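Side-chain contacts in chymotrypsin-like serine protease (Equine arteritis virus, PDB 1MBM), which probably cleaves the viral replicase polyprotein as a serine endopeptidase of the chymotrypsin-like fold: residues 17-20 with 25-28; 50-55 with 61-66; 41-46 with 68-73; 27-32 with 75-80; 87-92 with 107-112. One frame throughout, in Å; residues are numbered along the deposited sequence.

Contact 1. Residues 17-20 with 25-28; sequences GSVW and EVVV
The carbonyl oxygen of Val27 accepts one hydrogen bond and is flanked by two C-H groups of Val19 and Trp20. Trp20 N gives it a hydrogen bond of 2.8 Å. The CA-H of Val19 adds a weaker contact at 3.3 Å from Val27 O, and the rim of the indole comes near the same oxygen with CD1. Val27 N returns the exchange to Trp20 O at 2.8 Å, and this bond is the straighter of the two, 170° at the hydrogen. Trp20 and Val27 thus form a hydrogen-bonded antiparallel pair of the hairpin made by strands 14-22 and 25-31, in the first barrel of a chymotrypsin-like fold. Val19 and Val28 are the non-hydrogen-bonded pair next to it, turned to the other face, toward Leu43. There Val19 CG1, anti to its backbone nitrogen (chi1 -173°), meets Val26 CG1 at 3.7 Å. Branched valines suit this face because they fill the space beside an extended backbone without needing polar partners. On the face of Val27, the indole NE1 of Trp20 bonds to Ser18 OG at 2.7 Å, two residues back on its own strand, and the side chain also touches Pro75 and Ala117. The serine therefore satisfies the one polar atom of a large buried ring and helps fix its rotation, while the two backbone bonds satisfy the N-H and C=O groups of Trp20 and Val27.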
# COMPACT_ATOMS: atom_id res chain seq x y z
N GLY A 17 -3.98 -9.46 0.14
CA GLY A 17 -5.19 -8.83 -0.37
C GLY A 17 -5.99 -8.14 0.72
O GLY A 17 -5.68 -8.25 1.90
N SER A 18 -7.01 -7.41 0.31
CA SER A 18 -7.90 -6.76 1.26
C SER A 18 -9.34 -6.89 0.77
O SER A 18 -9.59 -6.98 -0.42
CB SER A 18 -7.50 -5.30 1.51
OG SER A 18 -7.57 -4.52 0.34
N VAL A 19 -10.27 -6.93 1.71
CA VAL A 19 -11.69 -7.15 1.41
C VAL A 19 -12.55 -5.97 1.87
O VAL A 19 -12.36 -5.46 2.96
CB VAL A 19 -12.19 -8.45 2.06
CG1 VAL A 19 -13.59 -8.77 1.62
CG2 VAL A 19 -11.26 -9.62 1.69
N TRP A 20 -13.49 -5.56 1.04
CA TRP A 20 -14.27 -4.35 1.31
C TRP A 20 -15.71 -4.47 0.85
O TRP A 20 -16.06 -5.38 0.11
CB TRP A 20 -13.65 -3.16 0.58
CG TRP A 20 -12.17 -3.05 0.72
CD1 TRP A 20 -11.22 -3.74 0.02
CD2 TRP A 20 -11.45 -2.19 1.62
NE1 TRP A 20 -9.96 -3.37 0.43
CE2 TRP A 20 -10.08 -2.42 1.41
CE3 TRP A 20 -11.84 -1.26 2.59
CZ2 TRP A 20 -9.09 -1.76 2.14
CZ3 TRP A 20 -10.85 -0.59 3.31
CH2 TRP A 20 -9.50 -0.85 3.08
N GLU A 25 -21.90 -5.13 -3.09
CA GLU A 25 -20.97 -6.13 -3.57
C GLU A 25 -19.78 -6.18 -2.63
O GLU A 25 -19.53 -5.22 -1.88
CB GLU A 25 -20.55 -5.87 -5.03
CG GLU A 25 -19.42 -4.89 -5.23
CD GLU A 25 -19.37 -4.31 -6.63
OE1 GLU A 25 -19.69 -5.06 -7.59
OE2 GLU A 25 -19.02 -3.12 -6.78
N VAL A 26 -19.09 -7.31 -2.62
CA VAL A 26 -17.90 -7.49 -1.80
C VAL A 26 -16.71 -7.36 -2.74
O VAL A 26 -16.65 -8.04 -3.76
CB VAL A 26 -17.93 -8.85 -1.09
CG1 VAL A 26 -16.57 -9.18 -0.48
CG2 VAL A 26 -19.02 -8.86 -0.03
N VAL A 27 -15.79 -6.45 -2.41
CA VAL A 27 -14.67 -6.15 -3.29
C VAL A 27 -13.35 -6.65 -2.72
O VAL A 27 -13.05 -6.44 -1.55
CB VAL A 27 -14.56 -4.63 -3.53
CG1 VAL A 27 -13.45 -4.32 -4.54
CG2 VAL A 27 -15.89 -4.08 -4.01
N VAL A 28 -12.56 -7.30 -3.57
CA VAL A 28 -11.26 -7.82 -3.16
C VAL A 28 -10.14 -7.18 -3.98
O VAL A 28 -10.12 -7.32 -5.20
CB VAL A 28 -11.23 -9.37 -3.32
CG1 VAL A 28 -9.84 -9.94 -2.95
CG2 VAL A 28 -12.34 -10.02 -2.49

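Contact 2. Residues 50-55 with 61-66; sequences LTLTFK and AEAVTT
Ala63 CB sits over one face of the Phe54 ring, 3.7 Å from its centroid, in a CH-pi contact displaced toward the rim. The same methyl lies 3.3 Å from Thr53 O and also touches Leu52 CB. Alanine suits this place because its single methyl lies against both ring and backbone. Phe54 CG stands anti to the carbonyl carbon (chi1 -68°), which lays the ring beside Ala63. Ala61 CB lies against Phe54 CD2, and Glu62 N is at the ring's edge. Farther along, Leu50 CD2 and Thr65 OG1 meet tip to tip at 3.8 Å, while Leu52 CD2 crosses Thr65 CB at about a right angle. These groups belong to the antiparallel hairpin of strands 48-57 and 60-65 in the first barrel. It is closely paired where Lys55 N reaches Glu62 O and Glu62 N reaches Lys55 O, both at 2.9 Å, the second nearly straight at 173°. Toward Leu50 the two strands diverge, and a water bridges them, donating to Thr53 O at 2.6 Å and accepting from Val64 N at 3.0 Å. Round Phe54 lie Thr30, Val35 and Ala41; on the other face Arg22 forms a salt bridge with Glu62.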
# COMPACT_ATOMS: atom_id res chain seq x y z
N LEU A 50 -11.61 -18.71 -1.20
CA LEU A 50 -12.43 -18.40 -2.36
C LEU A 50 -11.56 -18.08 -3.57
O LEU A 50 -10.62 -17.29 -3.47
CB LEU A 50 -13.32 -17.18 -2.03
CG LEU A 50 -14.41 -16.69 -2.98
CD1 LEU A 50 -15.38 -17.80 -3.35
CD2 LEU A 50 -15.17 -15.52 -2.38
N THR A 51 -11.87 -18.69 -4.70
CA THR A 51 -11.13 -18.41 -5.93
C THR A 51 -11.85 -17.28 -6.65
O THR A 51 -13.08 -17.29 -6.75
CB THR A 51 -11.04 -19.67 -6.79
OG1 THR A 51 -10.36 -20.69 -6.06
CG2 THR A 51 -10.12 -19.43 -7.97
N LEU A 52 -11.09 -16.29 -7.12
CA LEU A 52 -11.67 -15.12 -7.77
C LEU A 52 -11.03 -14.76 -9.12
O LEU A 52 -9.89 -15.11 -9.37
CB LEU A 52 -11.50 -13.92 -6.85
CG LEU A 52 -12.01 -14.12 -5.42
CD1 LEU A 52 -11.23 -13.26 -4.44
CD2 LEU A 52 -13.48 -13.82 -5.37
N THR A 53 -11.79 -14.04 -9.95
CA THR A 53 -11.32 -13.51 -11.23
C THR A 53 -11.16 -11.99 -11.06
O THR A 53 -12.02 -11.35 -10.46
CB THR A 53 -12.33 -13.84 -12.35
OG1 THR A 53 -12.12 -15.19 -12.79
CG2 THR A 53 -12.05 -13.05 -13.61
N PHE A 54 -10.08 -11.43 -11.60
CA PHE A 54 -9.75 -10.03 -11.37
C PHE A 54 -9.71 -9.14 -12.62
O PHE A 54 -9.16 -9.52 -13.64
CB PHE A 54 -8.37 -9.92 -10.70
CG PHE A 54 -8.32 -10.46 -9.30
CD1 PHE A 54 -8.22 -11.83 -9.07
CD2 PHE A 54 -8.36 -9.60 -8.22
CE1 PHE A 54 -8.18 -12.33 -7.77
CE2 PHE A 54 -8.32 -10.09 -6.92
CZ PHE A 54 -8.23 -11.47 -6.70
N LYS A 55 -10.29 -7.96 -12.51
CA LYS A 55 -10.12 -6.97 -13.57
C LYS A 55 -8.88 -6.16 -13.19
O LYS A 55 -8.68 -5.83 -12.01
CB LYS A 55 -11.36 -6.09 -13.72
CG LYS A 55 -12.65 -6.90 -13.83
CD LYS A 55 -13.67 -6.25 -14.76
CE LYS A 55 -13.96 -4.81 -14.36
NZ LYS A 55 -14.85 -4.14 -15.37
N ALA A 61 -5.31 -4.74 -9.11
CA ALA A 61 -6.26 -5.81 -9.44
C ALA A 61 -7.47 -5.83 -8.52
O ALA A 61 -7.34 -5.83 -7.30
CB ALA A 61 -5.56 -7.17 -9.41
N GLU A 62 -8.66 -5.88 -9.10
CA GLU A 62 -9.89 -5.86 -8.31
C GLU A 62 -10.85 -6.98 -8.71
O GLU A 62 -11.15 -7.15 -9.90
CB GLU A 62 -10.59 -4.50 -8.48
CG GLU A 62 -12.03 -4.46 -7.98
CD GLU A 62 -12.70 -3.12 -8.28
OE1 GLU A 62 -12.21 -2.08 -7.81
OE2 GLU A 62 -13.70 -3.09 -9.01
N ALA A 63 -11.33 -7.72 -7.72
CA ALA A 63 -12.35 -8.74 -7.92
C ALA A 63 -13.60 -8.37 -7.15
O ALA A 63 -13.53 -7.65 -6.15
CB ALA A 63 -11.86 -10.11 -7.44
N VAL A 64 -14.74 -8.84 -7.63
CA VAL A 64 -16.00 -8.64 -6.92
C VAL A 64 -16.65 -9.99 -6.65
O VAL A 64 -16.49 -10.94 -7.41
CB VAL A 64 -16.98 -7.70 -7.66
CG1 VAL A 64 -16.37 -6.32 -7.84
CG2 VAL A 64 -17.42 -8.29 -8.99
N THR A 65 -17.34 -10.07 -5.51
CA THR A 65 -18.08 -11.26 -5.14
C THR A 65 -19.24 -10.79 -4.28
O THR A 65 -19.54 -9.60 -4.26
CB THR A 65 -17.16 -12.34 -4.46
OG1 THR A 65 -17.97 -13.42 -3.97
CG2 THR A 65 -16.50 -11.83 -3.20
N THR A 66 -19.92 -11.71 -3.60
CA THR A 66 -21.08 -11.32 -2.81
C THR A 66 -20.93 -11.72 -1.35
O THR A 66 -20.01 -12.48 -0.99
CB THR A 66 -22.39 -11.93 -3.37
OG1 THR A 66 -22.23 -13.35 -3.51
CG2 THR A 66 -22.66 -11.46 -4.80
O HOH W 1 -14.53 -10.69 -10.00

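Contact 3. Residues 41-46 with 68-73; sequences ATLKIG and SELPGN
Leu70 reaches from its loop to Leu43 and Ile45 with its two terminal methyls, and the path of the side chain explains how. Its CB points at strand 40-45, but the backbones are well apart, with Leu70 CA 9.1 Å from Ile45 CA. CB and CG therefore act as a spacer and make no close contact with that strand themselves. CG extends anti to the backbone nitrogen (chi1 -169°), which carries the branch point forward across the gap, and chi2 of 52° turns the fork so that each methyl faces a different partner. CD1 meets Ile45 CG2 at 3.9 Å. CD2 meets Leu43 CD2 at 3.7 Å. In both pairs the side chains cross at about a right angle, so each contact is made by methyl against methyl rather than along the length of a chain. Leucine suits the position because its fork lets one residue serve two neighbours two places apart on a strand. The partners answer with their own branches: Leu43 presents a delta methyl, and beta-branched Ile45 offers CG2, close to its backbone. No hydrogen bond joins the two segments, so the contact is wholly apolar and its three residues are buried. The carbonyl of Leu70 accepts a hydrogen bond from Trp74 NE1. Around this trio, Leu70 also packs on Val19 of strand 14-22, Val26 and Val28 of strand 25-31, Ala48 and Leu50 of strand 48-57 and Thr65 of strand 60-65, a position consistent with plugging one end of the first barrel.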
# COMPACT_ATOMS: atom_id res chain seq x y z
N ALA A 41 -7.13 -16.21 -9.02
CA ALA A 41 -6.36 -16.32 -7.79
C ALA A 41 -7.23 -16.64 -6.58
O ALA A 41 -8.41 -16.29 -6.53
CB ALA A 41 -5.55 -15.06 -7.54
N THR A 42 -6.64 -17.30 -5.59
CA THR A 42 -7.40 -17.71 -4.43
C THR A 42 -7.08 -16.83 -3.22
O THR A 42 -5.91 -16.63 -2.88
CB THR A 42 -7.13 -19.19 -4.11
OG1 THR A 42 -7.60 -20.01 -5.20
CG2 THR A 42 -7.98 -19.63 -2.94
N LEU A 43 -8.13 -16.30 -2.60
CA LEU A 43 -8.03 -15.47 -1.40
C LEU A 43 -8.25 -16.35 -0.16
O LEU A 43 -9.15 -17.19 -0.13
CB LEU A 43 -9.09 -14.37 -1.42
CG LEU A 43 -9.37 -13.65 -0.10
CD1 LEU A 43 -8.17 -12.78 0.28
CD2 LEU A 43 -10.64 -12.80 -0.21
N LYS A 44 -7.42 -16.16 0.85
CA LYS A 44 -7.58 -16.84 2.11
C LYS A 44 -7.74 -15.76 3.18
O LYS A 44 -6.84 -14.96 3.38
CB LYS A 44 -6.36 -17.69 2.42
CG LYS A 44 -6.41 -18.40 3.76
CD LYS A 44 -5.08 -19.07 4.06
CE LYS A 44 -4.84 -19.15 5.56
NZ LYS A 44 -3.46 -19.62 5.87
N ILE A 45 -8.89 -15.75 3.85
CA ILE A 45 -9.16 -14.82 4.94
C ILE A 45 -10.11 -15.46 5.96
O ILE A 45 -11.14 -16.03 5.59
CB ILE A 45 -9.68 -13.46 4.40
CG1 ILE A 45 -9.81 -12.44 5.54
CG2 ILE A 45 -10.98 -13.62 3.64
CD1 ILE A 45 -10.12 -11.04 5.05
N GLY A 46 -9.75 -15.38 7.24
CA GLY A 46 -10.52 -16.06 8.27
C GLY A 46 -10.51 -17.55 7.94
O GLY A 46 -9.46 -18.11 7.66
N SER A 68 -22.85 -13.67 0.30
CA SER A 68 -23.11 -15.10 0.46
C SER A 68 -21.89 -15.96 0.12
O SER A 68 -21.83 -17.13 0.49
CB SER A 68 -24.31 -15.52 -0.40
OG SER A 68 -24.17 -15.07 -1.73
N GLU A 69 -20.92 -15.39 -0.58
CA GLU A 69 -19.71 -16.11 -0.94
C GLU A 69 -18.58 -15.79 0.01
O GLU A 69 -17.71 -16.63 0.27
CB GLU A 69 -19.30 -15.73 -2.36
CG GLU A 69 -20.23 -16.27 -3.43
CD GLU A 69 -20.39 -17.77 -3.32
OE1 GLU A 69 -19.36 -18.48 -3.29
OE2 GLU A 69 -21.54 -18.24 -3.25
N LEU A 70 -18.58 -14.56 0.51
CA LEU A 70 -17.55 -14.08 1.42
C LEU A 70 -18.20 -13.18 2.47
O LEU A 70 -18.11 -11.96 2.38
CB LEU A 70 -16.51 -13.28 0.62
CG LEU A 70 -15.17 -12.84 1.20
CD1 LEU A 70 -14.43 -14.01 1.82
CD2 LEU A 70 -14.31 -12.20 0.10
N PRO A 71 -18.87 -13.79 3.45
CA PRO A 71 -19.56 -13.03 4.50
C PRO A 71 -18.63 -12.34 5.49
O PRO A 71 -17.53 -12.81 5.75
CB PRO A 71 -20.37 -14.11 5.23
CG PRO A 71 -19.57 -15.35 5.03
CD PRO A 71 -19.07 -15.24 3.61
N GLY A 72 -19.10 -11.24 6.04
CA GLY A 72 -18.32 -10.50 7.02
C GLY A 72 -18.65 -9.03 6.98
O GLY A 72 -19.20 -8.52 6.01
N ASN A 73 -18.30 -8.34 8.06
CA ASN A 73 -18.55 -6.91 8.13
C ASN A 73 -17.37 -6.14 7.56
O ASN A 73 -16.61 -5.50 8.29
CB ASN A 73 -18.82 -6.49 9.57
CG ASN A 73 -19.56 -5.18 9.65
OD1 ASN A 73 -20.33 -4.83 8.75
ND2 ASN A 73 -19.34 -4.44 10.74

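Contact 4. Residues 27-32 with 75-80; sequences VVLTAS and PQLHFA
Leu77 and Phe79 lean on Val27 and Leu29 from the chain that leads out of the first of the two barrels of this chymotrypsin-like fold toward the second. The connection runs from strand 60-65 to strand 85-91, and its residues 75-80 pass over the outer face of strand 25-31. Pro75 comes first and packs against Trp20. Leu77 follows, its CG anti to the backbone nitrogen (chi1 -178°), and this extends the side chain to the strand. Its CD2 lies 3.8 Å from Val27 CG1, crossing the valine at about a right angle. The other methyl, CD1, comes 4.2 Å from Leu29 CD1. A forked leucine is apt here, since its two ends reach alternate residues of one strand. At Phe79 the backbone lies farther off, but the ring end reaches back to the strand, and Leu77 flanks the ring, its CG over one face toward the rim. Val124 of the second barrel touches Leu29, Leu77 and Phe79 alike, so this apolar cluster lies where the barrels meet. With no hydrogen bond between the segments, the match rests on shape, and Leu29 CD1 approaches the Phe79 ring near its plane, 4.0 Å from CE1.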
# COMPACT_ATOMS: atom_id res chain seq x y z
N VAL A 27 -15.79 -6.45 -2.41
CA VAL A 27 -14.67 -6.15 -3.29
C VAL A 27 -13.35 -6.65 -2.72
O VAL A 27 -13.05 -6.44 -1.55
CB VAL A 27 -14.56 -4.63 -3.53
CG1 VAL A 27 -13.45 -4.32 -4.54
CG2 VAL A 27 -15.89 -4.08 -4.01
N VAL A 28 -12.56 -7.30 -3.57
CA VAL A 28 -11.26 -7.82 -3.16
C VAL A 28 -10.14 -7.18 -3.98
O VAL A 28 -10.12 -7.32 -5.20
CB VAL A 28 -11.23 -9.37 -3.32
CG1 VAL A 28 -9.84 -9.94 -2.95
CG2 VAL A 28 -12.34 -10.02 -2.49
N LEU A 29 -9.21 -6.51 -3.33
CA LEU A 29 -8.07 -5.88 -4.02
C LEU A 29 -6.76 -6.60 -3.76
O LEU A 29 -6.52 -7.10 -2.67
CB LEU A 29 -7.89 -4.44 -3.55
CG LEU A 29 -9.13 -3.55 -3.58
CD1 LEU A 29 -8.77 -2.17 -3.02
CD2 LEU A 29 -9.71 -3.47 -4.99
N THR A 30 -5.89 -6.61 -4.77
CA THR A 30 -4.55 -7.18 -4.67
C THR A 30 -3.75 -6.66 -5.87
O THR A 30 -4.22 -5.76 -6.59
CB THR A 30 -4.58 -8.76 -4.61
OG1 THR A 30 -3.28 -9.28 -4.32
CG2 THR A 30 -4.94 -9.38 -5.97
N ALA A 31 -2.54 -7.20 -6.06
CA ALA A 31 -1.68 -6.79 -7.17
C ALA A 31 -1.83 -7.73 -8.36
O ALA A 31 -1.91 -8.95 -8.19
CB ALA A 31 -0.23 -6.73 -6.73
N SER A 32 -1.84 -7.17 -9.57
CA SER A 32 -1.99 -7.98 -10.78
C SER A 32 -0.89 -9.05 -10.95
O SER A 32 -1.17 -10.16 -11.37
CB SER A 32 -2.03 -7.08 -12.02
OG SER A 32 -3.04 -6.10 -11.87
N PRO A 75 -15.22 -3.30 5.80
CA PRO A 75 -15.29 -1.84 5.80
C PRO A 75 -15.65 -1.30 4.42
O PRO A 75 -15.33 -1.94 3.41
CB PRO A 75 -13.86 -1.43 6.17
CG PRO A 75 -13.03 -2.63 5.81
CD PRO A 75 -13.89 -3.80 6.17
N GLN A 76 -16.34 -0.17 4.38
CA GLN A 76 -16.75 0.44 3.13
C GLN A 76 -15.53 0.83 2.31
O GLN A 76 -14.55 1.34 2.85
CB GLN A 76 -17.61 1.67 3.39
CG GLN A 76 -18.48 2.07 2.21
CD GLN A 76 -19.69 1.17 2.06
OE1 GLN A 76 -20.06 0.46 2.99
NE2 GLN A 76 -20.31 1.19 0.88
N LEU A 77 -15.58 0.57 1.01
CA LEU A 77 -14.46 0.92 0.13
C LEU A 77 -14.55 2.35 -0.35
O LEU A 77 -15.53 2.72 -1.00
CB LEU A 77 -14.44 -0.01 -1.09
CG LEU A 77 -13.29 0.20 -2.10
CD1 LEU A 77 -11.94 0.10 -1.41
CD2 LEU A 77 -13.36 -0.80 -3.24
N HIS A 78 -13.54 3.16 -0.03
CA HIS A 78 -13.44 4.52 -0.56
C HIS A 78 -12.09 4.65 -1.26
O HIS A 78 -11.05 4.32 -0.68
CB HIS A 78 -13.52 5.58 0.56
CG HIS A 78 -14.79 5.53 1.36
ND1 HIS A 78 -16.02 5.86 0.83
CD2 HIS A 78 -15.01 5.20 2.66
CE1 HIS A 78 -16.94 5.72 1.77
NE2 HIS A 78 -16.35 5.32 2.88
N PHE A 79 -12.08 5.09 -2.51
CA PHE A 79 -10.83 5.39 -3.19
C PHE A 79 -10.54 6.87 -3.00
O PHE A 79 -11.47 7.69 -2.97
CB PHE A 79 -10.93 5.05 -4.67
CG PHE A 79 -10.85 3.57 -4.97
CD1 PHE A 79 -10.07 2.74 -4.19
CD2 PHE A 79 -11.55 3.02 -6.04
CE1 PHE A 79 -9.98 1.36 -4.47
CE2 PHE A 79 -11.47 1.67 -6.32
CZ PHE A 79 -10.69 0.83 -5.54
N ALA A 80 -9.26 7.23 -2.87
CA ALA A 80 -8.88 8.63 -2.75
C ALA A 80 -7.53 8.89 -3.41
O ALA A 80 -6.67 8.00 -3.47
CB ALA A 80 -8.84 9.09 -1.29

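Contact 5. Residues 87-92 with 107-112; sequences ASWCTA and AWTTSG
Ala107 stands with its methyl over the face of Trp89, almost straight above the six-membered ring. Its CB is 3.6 Å from that ring's centroid and only 12° off the normal, a well-centred CH-pi contact. The methyl lies closest to the fusion bond, with CE2 at 3.6 Å and CD2 at 3.7 Å. Thr109 takes the other end of the indole, where its CG2 comes obliquely to CD1 at 4.0 Å. Chi1 of 57° keeps the hydroxyl between the backbone nitrogen and carbonyl carbon and leaves this methyl to meet the ring. The flat indole also runs edge-on to Ala87 O, and His128 meets it with planes about 70° apart. Trp89 belongs to strand 85-91 of the second barrel, and 107-112 is the loop approaching the presumed nucleophile, Ser114. Thr109 also touches His128, a pairing consistent with a place in the wall of the S1 pocket, which chymotrypsin-like proteases build in this region. The small methyl of alanine suits the broad aromatic surface, since it lets the backbone approach closely. Without a hydrogen bond between the segments, Ala107 and Thr109 meet the strand through dispersion and CH-pi interaction with a broad indole face.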
# COMPACT_ATOMS: atom_id res chain seq x y z
N ALA A 87 1.10 6.89 5.30
CA ALA A 87 0.10 5.96 4.79
C ALA A 87 0.37 4.62 5.44
O ALA A 87 1.49 4.34 5.87
CB ALA A 87 0.15 5.86 3.27
N SER A 88 -0.66 3.79 5.53
CA SER A 88 -0.51 2.48 6.13
C SER A 88 -0.55 1.43 5.04
O SER A 88 -1.48 1.41 4.23
CB SER A 88 -1.63 2.21 7.15
OG SER A 88 -1.54 3.05 8.29
N TRP A 89 0.48 0.60 5.01
CA TRP A 89 0.55 -0.57 4.15
C TRP A 89 -0.05 -1.68 4.99
O TRP A 89 0.53 -2.08 6.00
CB TRP A 89 2.02 -0.92 3.83
CG TRP A 89 2.58 -0.25 2.60
CD1 TRP A 89 2.94 -0.86 1.43
CD2 TRP A 89 2.87 1.14 2.42
NE1 TRP A 89 3.41 0.07 0.53
CE2 TRP A 89 3.38 1.30 1.11
CE3 TRP A 89 2.73 2.27 3.23
CZ2 TRP A 89 3.77 2.54 0.61
CZ3 TRP A 89 3.11 3.51 2.72
CH2 TRP A 89 3.62 3.63 1.42
N CYS A 90 -1.22 -2.18 4.59
CA CYS A 90 -1.95 -3.16 5.39
C CYS A 90 -1.53 -4.59 5.07
O CYS A 90 -2.22 -5.29 4.34
CB CYS A 90 -3.46 -2.99 5.19
SG CYS A 90 -4.05 -1.30 5.49
N THR A 91 -0.39 -5.01 5.62
CA THR A 91 0.11 -6.35 5.33
C THR A 91 -0.58 -7.40 6.18
O THR A 91 -1.30 -7.09 7.14
CB THR A 91 1.64 -6.43 5.53
OG1 THR A 91 1.95 -6.61 6.91
CG2 THR A 91 2.30 -5.11 5.17
N ALA A 92 -0.33 -8.66 5.85
CA ALA A 92 -0.90 -9.76 6.61
C ALA A 92 -0.28 -9.93 8.00
O ALA A 92 -0.75 -10.75 8.79
CB ALA A 92 -0.79 -11.03 5.82
N ALA A 107 8.55 2.38 2.55
CA ALA A 107 7.91 1.47 3.48
C ALA A 107 8.75 0.21 3.53
O ALA A 107 9.34 -0.18 2.53
CB ALA A 107 6.48 1.14 3.03
N TRP A 108 8.83 -0.42 4.70
CA TRP A 108 9.57 -1.67 4.81
C TRP A 108 8.65 -2.81 4.40
O TRP A 108 7.66 -3.08 5.08
CB TRP A 108 10.10 -1.88 6.23
CG TRP A 108 10.97 -3.09 6.35
CD1 TRP A 108 12.31 -3.17 6.09
CD2 TRP A 108 10.56 -4.40 6.75
NE1 TRP A 108 12.76 -4.45 6.31
CE2 TRP A 108 11.70 -5.23 6.72
CE3 TRP A 108 9.34 -4.97 7.14
CZ2 TRP A 108 11.66 -6.58 7.06
CZ3 TRP A 108 9.30 -6.31 7.48
CH2 TRP A 108 10.46 -7.10 7.44
N THR A 109 8.94 -3.46 3.28
CA THR A 109 8.10 -4.56 2.79
C THR A 109 8.91 -5.75 2.28
O THR A 109 10.11 -5.61 2.01
CB THR A 109 7.19 -4.10 1.64
OG1 THR A 109 8.00 -3.55 0.58
CG2 THR A 109 6.28 -2.93 2.05
N THR A 110 8.26 -6.90 2.14
CA THR A 110 8.86 -8.09 1.52
C THR A 110 8.00 -8.52 0.33
O THR A 110 6.90 -8.01 0.14
CB THR A 110 8.95 -9.28 2.49
OG1 THR A 110 7.64 -9.56 3.01
CG2 THR A 110 9.78 -8.93 3.72
N SER A 111 8.48 -9.48 -0.46
CA SER A 111 7.73 -9.91 -1.64
C SER A 111 6.28 -10.30 -1.32
O SER A 111 5.35 -9.93 -2.05
CB SER A 111 8.43 -11.06 -2.36
OG SER A 111 7.78 -11.28 -3.59
N GLY A 112 6.09 -11.03 -0.22
CA GLY A 112 4.76 -11.43 0.21
C GLY A 112 3.78 -10.29 0.48
O GLY A 112 2.56 -10.52 0.54

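Contacts 1, 2, 3 and 4 all lie in or against the first barrel, whereas contact 5 belongs to the second and touches none of them. Contacts 1 and 2 are neighbouring hairpins of one sheet and rely on backbone hydrogen bonds. Contact 2 is partly open to solvent and takes in a water, while contact 1 is buried. Contacts 3 and 4 are apolar and bring loop side chains to opposite faces of the barrel wall: 68-73 reaches the interior faced by Val19 and Val28, and 75-80 the outer side faced by Trp20 and Val27. Contact 4 shares strand 25-31 with contact 1. Contact 5 is also buried and apolar, centred on a methyl over an indole face.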